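Local coordinates for lipoprotein (Mycoplasma mycoides subsp. capri, PDB 7ADK) that is probably a surface protease of the PA clan, with a mycoplasma peptidase (DUF31) region, probably acting on host immunoglobulins, at residues Arg186-Thr189 and Arg190-Gln194; Tyr699-Gly702 and Tyr703-Phe706. All coordinates share one frame; numbering follows the deposited sequence.

Contact 1: residues Arg186-Thr189 and Arg190-Gln194; sequences RYMT and RLKSQ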
ATOM      1  N   ARG B 186     -16.120  28.879  18.156  1.00 79.69           N
ATOM      2  CA  ARG B 186     -15.867  28.549  16.745  1.00 79.69           C
ATOM      3  C   ARG B 186     -16.492  27.216  16.365  1.00 79.69           C
ATOM      4  O   ARG B 186     -17.140  27.112  15.332  1.00 79.69           O
ATOM      5  CB  ARG B 186     -14.356  28.562  16.493  1.00 79.69           C
ATOM      6  CG  ARG B 186     -13.843  29.964  16.609  1.00 79.69           C
ATOM      7  CD  ARG B 186     -12.356  30.185  16.587  1.00 79.69           C
ATOM      8  NE  ARG B 186     -12.041  31.618  16.516  1.00 79.69           N
ATOM      9  CZ  ARG B 186     -12.422  32.564  17.358  1.00 79.69           C
ATOM     10  NH1 ARG B 186     -12.914  32.308  18.530  1.00 79.69           N
ATOM     11  NH2 ARG B 186     -12.326  33.808  17.019  1.00 79.69           N
ATOM     12  N   TYR B 187     -16.408  26.223  17.235  1.00 77.39           N
ATOM     13  CA  TYR B 187     -17.054  24.933  17.061  1.00 77.39           C
ATOM     14  C   TYR B 187     -18.572  25.075  17.015  1.00 77.39           C
ATOM     15  O   TYR B 187     -19.238  24.484  16.178  1.00 77.39           O
ATOM     16  CB  TYR B 187     -16.611  24.003  18.190  1.00 77.39           C
ATOM     17  CG  TYR B 187     -16.886  22.548  17.900  1.00 77.39           C
ATOM     18  CD1 TYR B 187     -15.989  21.840  17.086  1.00 77.39           C
ATOM     19  CD2 TYR B 187     -18.028  21.908  18.419  1.00 77.39           C
ATOM     20  CE1 TYR B 187     -16.227  20.492  16.785  1.00 77.39           C
ATOM     21  CE2 TYR B 187     -18.263  20.555  18.128  1.00 77.39           C
ATOM     22  CZ  TYR B 187     -17.366  19.849  17.306  1.00 77.39           C
ATOM     23  OH  TYR B 187     -17.588  18.547  17.029  1.00 77.39           O
ATOM     24  N   MET B 188     -19.131  25.917  17.881  1.00 86.23           N
ATOM     25  CA  MET B 188     -20.566  26.196  17.925  1.00 86.23           C
ATOM     26  C   MET B 188     -21.123  26.939  16.701  1.00 86.23           C
ATOM     27  O   MET B 188     -22.308  26.789  16.431  1.00 86.23           O
ATOM     28  CB  MET B 188     -20.910  26.964  19.208  1.00 86.23           C
ATOM     29  CG  MET B 188     -20.847  26.095  20.462  1.00 86.23           C
ATOM     30  SD  MET B 188     -21.870  24.606  20.436  1.00 86.23           S
ATOM     31  CE  MET B 188     -23.480  25.237  19.945  1.00 86.23           C
ATOM     32  N   THR B 189     -20.337  27.701  15.933  1.00 86.23           N
ATOM     33  CA  THR B 189     -20.811  28.390  14.719  1.00 86.23           C
ATOM     34  C   THR B 189     -20.732  27.501  13.480  1.00 86.23           C
ATOM     35  O   THR B 189     -21.663  27.527  12.672  1.00 86.23           O
ATOM     36  CB  THR B 189     -20.101  29.727  14.479  1.00 86.23           C
ATOM     37  OG1 THR B 189     -18.727  29.536  14.317  1.00 86.23           O
ATOM     38  CG2 THR B 189     -20.340  30.694  15.615  1.00 86.23           C
ATOM     39  N   ARG B 190     -19.728  26.611  13.357  1.00 87.22           N
ATOM     40  CA  ARG B 190     -19.778  25.519  12.356  1.00 87.22           C
ATOM     41  C   ARG B 190     -20.941  24.557  12.626  1.00 87.22           C
ATOM     42  O   ARG B 190     -21.607  24.093  11.703  1.00 87.22           O
ATOM     43  CB  ARG B 190     -18.431  24.781  12.178  1.00 87.22           C
ATOM     44  CG  ARG B 190     -17.965  23.975  13.400  1.00 87.22           C
ATOM     45  CD  ARG B 190     -16.777  23.031  13.150  1.00 87.22           C
ATOM     46  NE  ARG B 190     -17.066  21.947  12.190  1.00 87.22           N
ATOM     47  CZ  ARG B 190     -17.801  20.867  12.368  1.00 87.22           C
ATOM     48  NH1 ARG B 190     -18.393  20.596  13.493  1.00 87.22           N
ATOM     49  NH2 ARG B 190     -17.938  20.021  11.396  1.00 87.22           N
ATOM     50  N   LEU B 191     -21.258  24.327  13.895  1.00 87.54           N
ATOM     51  CA  LEU B 191     -22.351  23.471  14.331  1.00 87.54           C
ATOM     52  C   LEU B 191     -23.716  24.119  14.113  1.00 87.54           C
ATOM     53  O   LEU B 191     -24.562  23.525  13.448  1.00 87.54           O
ATOM     54  CB  LEU B 191     -22.065  23.101  15.784  1.00 87.54           C
ATOM     55  CG  LEU B 191     -23.127  22.290  16.520  1.00 87.54           C
ATOM     56  CD1 LEU B 191     -23.525  21.020  15.793  1.00 87.54           C
ATOM     57  CD2 LEU B 191     -22.563  21.941  17.871  1.00 87.54           C
ATOM     58  N   LYS B 192     -23.955  25.344  14.603  1.00 90.00           N
ATOM     59  CA  LYS B 192     -25.252  26.031  14.441  1.00 90.00           C
ATOM     60  C   LYS B 192     -25.517  26.647  13.052  1.00 90.00           C
ATOM     61  O   LYS B 192     -26.559  27.261  12.836  1.00 90.00           O
ATOM     62  CB  LYS B 192     -25.600  26.922  15.639  1.00 90.00           C
ATOM     63  CG  LYS B 192     -25.105  28.358  15.549  1.00 90.00           C
ATOM     64  CD  LYS B 192     -25.324  29.140  16.840  1.00 90.00           C
ATOM     65  CE  LYS B 192     -24.469  28.648  17.989  1.00 90.00           C
ATOM     66  NZ  LYS B 192     -24.608  29.475  19.194  1.00 90.00           N
ATOM     67  N   SER B 193     -24.629  26.412  12.080  1.00 93.53           N
ATOM     68  CA  SER B 193     -24.962  26.457  10.651  1.00 93.53           C
ATOM     69  C   SER B 193     -26.042  25.417  10.292  1.00 93.53           C
ATOM     70  O   SER B 193     -26.841  25.636   9.385  1.00 93.53           O
ATOM     71  CB  SER B 193     -23.699  26.238   9.816  1.00 93.53           C
ATOM     72  OG  SER B 193     -22.776  27.294  10.010  1.00 93.53           O
ATOM     73  N   GLN B 194     -26.130  24.323  11.052  1.00 97.81           N
ATOM     74  CA  GLN B 194     -27.258  23.389  11.106  1.00 97.81           C
ATOM     75  C   GLN B 194     -28.102  23.683  12.355  1.00 97.81           C
ATOM     76  O   GLN B 194     -27.580  24.142  13.357  1.00 97.81           O
ATOM     77  CB  GLN B 194     -26.760  21.933  11.119  1.00 97.81           C
ATOM     78  CG  GLN B 194     -25.892  21.528   9.916  1.00 97.81           C
ATOM     79  CD  GLN B 194     -24.466  22.081   9.879  1.00 97.81           C
ATOM     80  OE1 GLN B 194     -23.940  22.433   8.833  1.00 97.81           O
ATOM     81  NE2 GLN B 194     -23.785  22.229  10.991  1.00 97.81           N
TER
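Arg190 folds back over the preceding turn of helix 176-192, its N donating to Arg186 O in a nearly straight bond (3.3 Å, 174° at the hydrogen). Thr189 OG1 donates to the same Arg186 O at 3.1 Å, from the same face of the carbonyl plane, and two donors thus share this oxygen. The Arg190 chain starts between its own backbone N and carbonyl carbon (chi1 67°) and bends again at chi3, which carries NH1 to 3.9 Å from Tyr187 CE1; guanidinium and ring planes are 36° apart and meet obliquely. The Tyr187 hydroxyl itself is bonded to Gln700. Leu191 N bonds to Tyr187 O, while its CD2 branch lies alongside Met188 SD at 3.8 Å, the two side chains pointing the same way. Lys192 N donates to Met188 O at 2.9 Å, and the lysine chain crosses Met188 at about a right angle, with Lys192 CE 4.1 Å from Met188 CE. Ser193 OG donates to Thr189 O at 2.9 Å, in the carbonyl plane, and Ser193 N adds a weak bond to that oxygen. Gln194 turns back, NE2 reaching Arg190 O at 3.0 Å on a lone pair. Ser193 and Gln194 thus supplement the main-chain bonds toward the helix end, as Thr189 does a turn earlier, while Met188 and Leu191 build an apolar flank where Met188 touches Asp222 and Ile226 of helix 220-226.

Contact 2: residues Tyr699-Gly702 and Tyr703-Phe706; sequences YQIG and YRSF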
ATOM      1  N   TYR B 699      -7.595  17.637  20.892  1.00 72.00           N
ATOM      2  CA  TYR B 699      -8.310  18.903  21.113  1.00 72.00           C
ATOM      3  C   TYR B 699      -9.634  18.934  20.308  1.00 72.00           C
ATOM      4  O   TYR B 699     -10.038  19.964  19.781  1.00 72.00           O
ATOM      5  CB  TYR B 699      -7.374  20.106  20.836  1.00 72.00           C
ATOM      6  CG  TYR B 699      -6.262  20.401  21.840  1.00 72.00           C
ATOM      7  CD1 TYR B 699      -5.281  19.437  22.157  1.00 72.00           C
ATOM      8  CD2 TYR B 699      -6.164  21.681  22.424  1.00 72.00           C
ATOM      9  CE1 TYR B 699      -4.240  19.738  23.054  1.00 72.00           C
ATOM     10  CE2 TYR B 699      -5.111  21.997  23.304  1.00 72.00           C
ATOM     11  CZ  TYR B 699      -4.147  21.021  23.624  1.00 72.00           C
ATOM     12  OH  TYR B 699      -3.108  21.335  24.433  1.00 72.00           O
ATOM     13  N   GLN B 700     -10.329  17.806  20.171  1.00 71.66           N
ATOM     14  CA  GLN B 700     -11.700  17.739  19.649  1.00 71.66           C
ATOM     15  C   GLN B 700     -12.717  18.266  20.684  1.00 71.66           C
ATOM     16  O   GLN B 700     -12.696  17.839  21.837  1.00 71.66           O
ATOM     17  CB  GLN B 700     -12.019  16.292  19.232  1.00 71.66           C
ATOM     18  CG  GLN B 700     -12.830  16.195  17.939  1.00 71.66           C
ATOM     19  CD  GLN B 700     -14.290  16.554  18.085  1.00 71.66           C
ATOM     20  OE1 GLN B 700     -15.021  16.008  18.884  1.00 71.66           O
ATOM     21  NE2 GLN B 700     -14.791  17.475  17.308  1.00 71.66           N
ATOM     22  N   ILE B 701     -13.604  19.194  20.300  1.00 67.33           N
ATOM     23  CA  ILE B 701     -14.593  19.773  21.223  1.00 67.33           C
ATOM     24  C   ILE B 701     -15.803  18.852  21.421  1.00 67.33           C
ATOM     25  O   ILE B 701     -16.308  18.719  22.531  1.00 67.33           O
ATOM     26  CB  ILE B 701     -15.031  21.167  20.724  1.00 67.33           C
ATOM     27  CG1 ILE B 701     -13.873  22.180  20.670  1.00 67.33           C
ATOM     28  CG2 ILE B 701     -16.211  21.741  21.520  1.00 67.33           C
ATOM     29  CD1 ILE B 701     -13.334  22.638  22.009  1.00 67.33           C
ATOM     30  N   GLY B 702     -16.275  18.200  20.362  1.00 67.62           N
ATOM     31  CA  GLY B 702     -17.540  17.470  20.355  1.00 67.62           C
ATOM     32  C   GLY B 702     -17.608  16.326  21.351  1.00 67.62           C
ATOM     33  O   GLY B 702     -18.579  16.211  22.089  1.00 67.62           O
ATOM     34  N   TYR B 703     -16.593  15.468  21.380  1.00 65.78           N
ATOM     35  CA  TYR B 703     -16.533  14.332  22.302  1.00 65.78           C
ATOM     36  C   TYR B 703     -16.106  14.686  23.738  1.00 65.78           C
ATOM     37  O   TYR B 703     -16.364  13.900  24.648  1.00 65.78           O
ATOM     38  CB  TYR B 703     -15.598  13.275  21.715  1.00 65.78           C
ATOM     39  CG  TYR B 703     -16.114  12.530  20.502  1.00 65.78           C
ATOM     40  CD1 TYR B 703     -17.355  11.881  20.572  1.00 65.78           C
ATOM     41  CD2 TYR B 703     -15.338  12.412  19.340  1.00 65.78           C
ATOM     42  CE1 TYR B 703     -17.839  11.142  19.483  1.00 65.78           C
ATOM     43  CE2 TYR B 703     -15.814  11.667  18.247  1.00 65.78           C
ATOM     44  CZ  TYR B 703     -17.072  11.041  18.309  1.00 65.78           C
ATOM     45  OH  TYR B 703     -17.556  10.360  17.241  1.00 65.78           O
ATOM     46  N   ARG B 704     -15.441  15.821  23.974  1.00 67.29           N
ATOM     47  CA  ARG B 704     -14.934  16.195  25.301  1.00 67.29           C
ATOM     48  C   ARG B 704     -16.056  16.513  26.290  1.00 67.29           C
ATOM     49  O   ARG B 704     -16.905  17.360  26.030  1.00 67.29           O
ATOM     50  CB  ARG B 704     -13.976  17.383  25.162  1.00 67.29           C
ATOM     51  CG  ARG B 704     -13.108  17.620  26.404  1.00 67.29           C
ATOM     52  CD  ARG B 704     -12.501  19.022  26.410  1.00 67.29           C
ATOM     53  NE  ARG B 704     -11.832  19.349  25.144  1.00 67.29           N
ATOM     54  CZ  ARG B 704     -11.105  20.415  24.889  1.00 67.29           C
ATOM     55  NH1 ARG B 704     -10.773  21.278  25.791  1.00 67.29           N
ATOM     56  NH2 ARG B 704     -10.658  20.624  23.692  1.00 67.29           N
ATOM     57  N   SER B 705     -15.982  15.936  27.486  1.00 67.81           N
ATOM     58  CA  SER B 705     -16.833  16.295  28.631  1.00 67.81           C
ATOM     59  C   SER B 705     -16.120  17.244  29.591  1.00 67.81           C
ATOM     60  O   SER B 705     -16.699  18.257  29.983  1.00 67.81           O
ATOM     61  CB  SER B 705     -17.323  15.048  29.375  1.00 67.81           C
ATOM     62  OG  SER B 705     -18.158  15.330  30.477  1.00 67.81           O
ATOM     63  N   PHE B 706     -14.892  16.925  30.010  1.00 69.99           N
ATOM     64  CA  PHE B 706     -14.173  17.695  31.022  1.00 69.99           C
ATOM     65  C   PHE B 706     -13.383  18.816  30.357  1.00 69.99           C
ATOM     66  O   PHE B 706     -12.354  18.609  29.724  1.00 69.99           O
ATOM     67  CB  PHE B 706     -13.295  16.764  31.848  1.00 69.99           C
ATOM     68  CG  PHE B 706     -14.095  15.714  32.583  1.00 69.99           C
ATOM     69  CD1 PHE B 706     -14.908  16.070  33.675  1.00 69.99           C
ATOM     70  CD2 PHE B 706     -14.088  14.387  32.122  1.00 69.99           C
ATOM     71  CE1 PHE B 706     -15.699  15.093  34.293  1.00 69.99           C
ATOM     72  CE2 PHE B 706     -14.855  13.408  32.764  1.00 69.99           C
ATOM     73  CZ  PHE B 706     -15.666  13.763  33.851  1.00 69.99           C
TER
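Gln700 and Tyr703 cross with amide and ring planes 77° apart, nearly upright to one another, as the chain turns through Gly702-Tyr703. The oxygen end of the amide does the touching: Gln700 OE1 receives Tyr703 N at 3.0 Å with 154° at the hydrogen, the donor lying almost on the extension of the amide C=O. The same OE1 approaches Tyr703 CD2 to 3.6 Å, obliquely to the ring. The bend of the glutamine chain at chi2 curls the amide round toward the turn, where its oxygen accepts from the backbone three residues on. Beside it, Arg704 N makes a weak, long bond to Ile701 O, at 3.4 Å, closing a type I-like beta turn of residues 701-704.

The Arg704 chain runs back alongside residues 699-701. Its CG stands opposite the backbone N (chi1 -165°) and the chain bends at chi3, laying the guanidinium next to Ile701 and Tyr699. Ile701 CD1 sits over one face of this flat group, 3.7 Å from Arg704 NH2, whereas Gln700 O is at its edge and in plane, 3.7 Å from Arg704 NE. Arg704 NH2 also comes within 3.9 Å of Tyr699 CA. One planar cation is therefore met by a methyl over its face and a carbonyl oxygen at its edge, too far to count as a bond, while NH1 is bonded to Ile707 O.

The phenol of Tyr703 reaches Asn778 on strand 769-778, and Gln700 NE2 is bonded to Val251 O. This buried loop between helix 688-691 and strand 712-714 packs Tyr699 and Ile701 against helix 176-192, while Tyr703 touches helix 715-719 and its O bonds to Thr713 OG1 on strand 712-714.

Contacts 1 and 2 lie on the same side of the chain's centre, their own centres about 15 Å apart, and meet directly through Tyr187. Its hydroxyl probably hydrogen-bonds to Gln700, with Tyr187 OH 3.0 Å from Gln700 NE2, and packs 3.5 Å from Gly702 CA. Along the ring, Tyr187 CD2 rests 3.6 Å from Ile701 CG2. Gln700 is thus engaged at both ends of its amide, the oxygen within contact 2 and the nitrogen shared between Val251 O and Tyr187 OH. More than 500 residues separate the two along the chain, so the tyrosine docks helix 176-192 onto a loop of the peptidase region; neither contact involves a bound ligand.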